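Local coordinates for protein pectate lyase 1 (Juniperus ashei, PDB 1PXZ) that cleaves the pectin backbone polygalacturonate by calcium-dependent beta-elimination, though with low activity, and is the major allergen of mountain cedar pollen, at residues Leu175-Ile187 with Asp205-Val217. Residues are numbered along the deposited sequence; the frame is centred on the assembly and turned at random.
Sequences LIDVTLGSTGITI and DTYDDDKSMKVTV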
loop_
_atom_site.group_PDB
_atom_site.type_symbol
_atom_site.label_atom_id
_atom_site.label_comp_id
_atom_site.label_asym_id
_atom_site.label_seq_id
_atom_site.Cartn_x
_atom_site.Cartn_y
_atom_site.Cartn_z
ATOM N N LEU A 175 1.068 -2.865 8.245
ATOM C CA LEU A 175 -0.054 -2.898 7.322
ATOM C C LEU A 175 0.471 -3.127 5.913
ATOM O O LEU A 175 -0.073 -3.953 5.186
ATOM C CB LEU A 175 -0.896 -1.627 7.425
ATOM C CG LEU A 175 -1.593 -1.481 8.793
ATOM C CD1 LEU A 175 -2.384 -0.181 8.836
ATOM C CD2 LEU A 175 -2.487 -2.683 9.063
ATOM N N ILE A 176 1.518 -2.425 5.485
ATOM C CA ILE A 176 2.075 -2.703 4.159
ATOM C C ILE A 176 3.581 -2.847 4.288
ATOM O O ILE A 176 4.226 -1.948 4.848
ATOM C CB ILE A 176 1.730 -1.582 3.179
ATOM C CG1 ILE A 176 0.231 -1.484 2.888
ATOM C CG2 ILE A 176 2.526 -1.718 1.881
ATOM C CD1 ILE A 176 -0.114 -0.306 1.996
ATOM N N ASP A 177 4.151 -3.945 3.823
ATOM C CA ASP A 177 5.608 -4.138 3.902
ATOM C C ASP A 177 6.133 -4.288 2.486
ATOM O O ASP A 177 5.672 -5.163 1.746
ATOM C CB ASP A 177 5.875 -5.342 4.782
ATOM C CG ASP A 177 7.150 -5.425 5.573
ATOM O OD1 ASP A 177 7.210 -4.927 6.719
ATOM O OD2 ASP A 177 8.138 -6.014 5.074
ATOM N N VAL A 178 7.069 -3.439 2.067
ATOM C CA VAL A 178 7.598 -3.507 0.700
ATOM C C VAL A 178 9.098 -3.704 0.798
ATOM O O VAL A 178 9.778 -2.880 1.413
ATOM C CB VAL A 178 7.244 -2.236 -0.071
ATOM C CG1 VAL A 178 7.802 -2.254 -1.494
ATOM C CG2 VAL A 178 5.734 -2.045 -0.122
ATOM N N THR A 179 9.643 -4.788 0.279
ATOM C CA THR A 179 11.032 -5.136 0.451
ATOM C C THR A 179 11.642 -5.824 -0.768
ATOM O O THR A 179 10.954 -6.212 -1.708
ATOM C CB THR A 179 11.239 -6.147 1.606
ATOM O OG1 THR A 179 10.551 -7.358 1.250
ATOM C CG2 THR A 179 10.642 -5.690 2.918
ATOM N N LEU A 180 12.961 -5.982 -0.677
ATOM C CA LEU A 180 13.759 -6.771 -1.585
ATOM C C LEU A 180 13.597 -6.405 -3.047
ATOM O O LEU A 180 13.182 -7.254 -3.844
ATOM C CB LEU A 180 13.415 -8.277 -1.464
ATOM C CG LEU A 180 14.398 -9.196 -2.200
ATOM C CD1 LEU A 180 15.789 -9.048 -1.593
ATOM C CD2 LEU A 180 13.960 -10.655 -2.176
ATOM N N GLY A 181 13.934 -5.180 -3.435
ATOM C CA GLY A 181 13.921 -4.890 -4.858
ATOM C C GLY A 181 12.562 -4.631 -5.454
ATOM O O GLY A 181 12.379 -4.625 -6.670
ATOM N N SER A 182 11.558 -4.397 -4.608
ATOM C CA SER A 182 10.243 -4.052 -5.145
ATOM C C SER A 182 10.261 -2.639 -5.697
ATOM O O SER A 182 10.934 -1.769 -5.140
ATOM C CB SER A 182 9.156 -4.155 -4.065
ATOM O OG SER A 182 9.107 -5.503 -3.589
ATOM N N THR A 183 9.520 -2.430 -6.779
ATOM C CA THR A 183 9.520 -1.061 -7.310
ATOM C C THR A 183 8.354 -0.924 -8.265
ATOM O O THR A 183 7.700 -1.932 -8.586
ATOM C CB THR A 183 10.894 -0.766 -7.942
ATOM O OG1 THR A 183 10.982 0.633 -8.241
ATOM C CG2 THR A 183 11.058 -1.539 -9.243
ATOM N N GLY A 184 8.048 0.292 -8.681
ATOM C CA GLY A 184 6.944 0.535 -9.602
ATOM C C GLY A 184 5.624 0.272 -8.881
ATOM O O GLY A 184 4.820 -0.502 -9.375
ATOM N N ILE A 185 5.462 0.927 -7.728
ATOM C CA ILE A 185 4.284 0.679 -6.888
ATOM C C ILE A 185 3.573 1.956 -6.516
ATOM O O ILE A 185 4.166 2.974 -6.186
ATOM C CB ILE A 185 4.745 -0.081 -5.629
ATOM C CG1 ILE A 185 5.218 -1.498 -6.044
ATOM C CG2 ILE A 185 3.710 -0.155 -4.528
ATOM C CD1 ILE A 185 6.100 -2.106 -4.978
ATOM N N THR A 186 2.240 1.903 -6.566
ATOM C CA THR A 186 1.441 3.017 -6.082
ATOM C C THR A 186 0.572 2.509 -4.939
ATOM O O THR A 186 -0.025 1.443 -5.052
ATOM C CB THR A 186 0.552 3.604 -7.192
ATOM O OG1 THR A 186 1.399 4.316 -8.116
ATOM C CG2 THR A 186 -0.479 4.613 -6.703
ATOM N N ILE A 187 0.533 3.299 -3.885
ATOM C CA ILE A 187 -0.324 2.978 -2.733
ATOM C C ILE A 187 -1.258 4.155 -2.587
ATOM O O ILE A 187 -0.818 5.236 -2.169
ATOM C CB ILE A 187 0.566 2.748 -1.515
ATOM C CG1 ILE A 187 1.467 1.506 -1.684
ATOM C CG2 ILE A 187 -0.237 2.701 -0.224
ATOM C CD1 ILE A 187 2.663 1.494 -0.745
ATOM N N ASP A 205 18.945 -1.981 6.626
ATOM C CA ASP A 205 19.985 -1.007 6.327
ATOM C C ASP A 205 21.125 -1.696 5.572
ATOM O O ASP A 205 22.054 -1.056 5.090
ATOM C CB ASP A 205 20.543 -0.329 7.572
ATOM C CG ASP A 205 20.969 -1.263 8.679
ATOM O OD1 ASP A 205 21.558 -2.323 8.383
ATOM O OD2 ASP A 205 20.712 -0.924 9.856
ATOM N N THR A 206 21.014 -3.012 5.494
ATOM C CA THR A 206 21.956 -3.844 4.763
ATOM C C THR A 206 21.626 -3.905 3.279
ATOM O O THR A 206 22.521 -3.936 2.424
ATOM C CB THR A 206 21.944 -5.251 5.392
ATOM O OG1 THR A 206 21.031 -6.100 4.695
ATOM C CG2 THR A 206 21.436 -5.150 6.825
ATOM N N TYR A 207 20.334 -3.922 2.929
ATOM C CA TYR A 207 19.969 -4.138 1.533
ATOM C C TYR A 207 19.988 -2.883 0.675
ATOM O O TYR A 207 18.938 -2.303 0.362
ATOM C CB TYR A 207 18.565 -4.769 1.453
ATOM C CG TYR A 207 18.337 -5.423 0.107
ATOM C CD1 TYR A 207 18.860 -6.680 -0.167
ATOM C CD2 TYR A 207 17.599 -4.779 -0.877
ATOM C CE1 TYR A 207 18.650 -7.274 -1.399
ATOM C CE2 TYR A 207 17.389 -5.367 -2.111
ATOM C CZ TYR A 207 17.921 -6.615 -2.366
ATOM O OH TYR A 207 17.714 -7.205 -3.594
ATOM N N ASP A 208 21.173 -2.446 0.250
ATOM C CA ASP A 208 21.235 -1.226 -0.564
ATOM C C ASP A 208 20.697 -1.440 -1.964
ATOM O O ASP A 208 20.599 -0.523 -2.793
ATOM C CB ASP A 208 22.680 -0.714 -0.585
ATOM C CG ASP A 208 23.646 -1.851 -0.291
ATOM O OD1 ASP A 208 23.601 -2.392 0.835
ATOM O OD2 ASP A 208 24.432 -2.196 -1.198
ATOM N N ASP A 209 20.287 -2.666 -2.317
ATOM C CA ASP A 209 19.710 -2.771 -3.672
ATOM C C ASP A 209 18.323 -2.143 -3.732
ATOM O O ASP A 209 17.719 -1.953 -4.791
ATOM C CB ASP A 209 19.730 -4.229 -4.125
ATOM C CG ASP A 209 21.095 -4.600 -4.689
ATOM O OD1 ASP A 209 21.948 -3.693 -4.827
ATOM O OD2 ASP A 209 21.314 -5.793 -4.989
ATOM N N ASP A 210 17.781 -1.756 -2.576
ATOM C CA ASP A 210 16.555 -0.972 -2.540
ATOM C C ASP A 210 16.784 0.446 -3.049
ATOM O O ASP A 210 15.822 1.215 -3.139
ATOM C CB ASP A 210 15.995 -0.937 -1.114
ATOM C CG ASP A 210 15.294 -2.246 -0.779
ATOM O OD1 ASP A 210 14.857 -2.932 -1.736
ATOM O OD2 ASP A 210 15.209 -2.539 0.433
ATOM N N LYS A 211 18.023 0.818 -3.390
ATOM C CA LYS A 211 18.248 2.144 -3.969
ATOM C C LYS A 211 17.439 2.385 -5.242
ATOM O O LYS A 211 17.174 3.552 -5.562
ATOM C CB LYS A 211 19.742 2.391 -4.250
ATOM C CG LYS A 211 20.479 2.739 -2.955
ATOM C CD LYS A 211 21.951 3.031 -3.194
ATOM C CE LYS A 211 22.809 2.523 -2.048
ATOM N NZ LYS A 211 23.834 3.527 -1.640
ATOM N N SER A 212 17.016 1.352 -5.957
ATOM C CA SER A 212 16.202 1.505 -7.159
ATOM C C SER A 212 14.704 1.504 -6.870
ATOM O O SER A 212 13.910 1.625 -7.800
ATOM C CB SER A 212 16.490 0.372 -8.164
ATOM O OG SER A 212 16.422 -0.876 -7.486
ATOM N N MET A 213 14.317 1.353 -5.605
ATOM C CA MET A 213 12.877 1.321 -5.321
ATOM C C MET A 213 12.223 2.667 -5.577
ATOM O O MET A 213 12.738 3.687 -5.105
ATOM C CB MET A 213 12.670 0.896 -3.871
ATOM C CG MET A 213 11.239 0.974 -3.362
ATOM S SD MET A 213 11.197 0.510 -1.610
ATOM C CE MET A 213 12.147 1.852 -0.887
ATOM N N LYS A 214 11.113 2.676 -6.305
ATOM C CA LYS A 214 10.329 3.885 -6.522
ATOM C C LYS A 214 8.877 3.629 -6.127
ATOM O O LYS A 214 8.306 2.677 -6.671
ATOM C CB LYS A 214 10.408 4.340 -7.977
ATOM C CG LYS A 214 11.859 4.617 -8.418
ATOM C CD LYS A 214 11.840 5.039 -9.895
ATOM C CE LYS A 214 13.090 5.825 -10.258
ATOM N NZ LYS A 214 14.322 5.028 -9.990
ATOM N N VAL A 215 8.362 4.431 -5.206
ATOM C CA VAL A 215 7.008 4.204 -4.685
ATOM C C VAL A 215 6.207 5.497 -4.581
ATOM O O VAL A 215 6.772 6.506 -4.143
ATOM C CB VAL A 215 7.034 3.566 -3.283
ATOM C CG1 VAL A 215 5.602 3.441 -2.757
ATOM C CG2 VAL A 215 7.717 2.204 -3.330
ATOM N N THR A 216 4.930 5.455 -4.956
ATOM C CA THR A 216 4.048 6.621 -4.869
ATOM C C THR A 216 3.045 6.361 -3.741
ATOM O O THR A 216 2.413 5.303 -3.790
ATOM C CB THR A 216 3.282 6.902 -6.176
ATOM O OG1 THR A 216 4.209 7.172 -7.238
ATOM C CG2 THR A 216 2.393 8.139 -6.069
ATOM N N VAL A 217 2.979 7.295 -2.799
ATOM C CA VAL A 217 1.970 7.164 -1.721
ATOM C C VAL A 217 1.016 8.335 -1.864
ATOM O O VAL A 217 1.458 9.449 -1.510
ATOM C CB VAL A 217 2.637 7.136 -0.342
ATOM C CG1 VAL A 217 1.584 7.099 0.774
ATOM C CG2 VAL A 217 3.575 5.948 -0.235
HETATM O O HOH W 1 11.752 -2.739 -1.945
#
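Ile185, Thr186 and Ile187 pair in parallel with Val215, Thr216 and Val217, joining successive coils of the right-handed parallel beta-helix that characterises pectate lyases. Two backbone bonds between the strands are nearly straight: Thr216 N gives to Ile185 O at 2.9 Å, and Thr216 O takes Ile187 N at 2.7 Å. Inside the coil, Ile187 CD1 lies 4.1 Å from Val215 CG1, while Leu201 of strand 198-201 touches both Val178 and Val215. On the other face Thr186 and Thr216 lie alongside each other, Thr186 OG1 against Thr216 CB (3.7 Å), and their hydroxyls turn to other partners: Thr186 OG1 bonds Val26 O and Gly29 N, and Thr216 OG1 bonds Tyr321 OH and Phe28 N.

Before the strands, side-chain oxygens join in, beside a weak backbone bond from Gly184 N to Lys214 O. Thr183 holds OG1 anti to its own N (chi1 -170°), where it accepts Lys214 N at 2.8 Å. In the turn after strand 176-179, which bears the probable calcium ligand Asp177, Leu180 CD1 rests obliquely against the poorly ordered Tyr207, a tentative approach. Buried Asp210 of the 3-10 segment 208-212 reaches across to that turn: its OD1 receives Gly181 N at 3.0 Å, almost linearly (169°), and a bridging water donates to the same OD1, its oxygen 3.1 Å away.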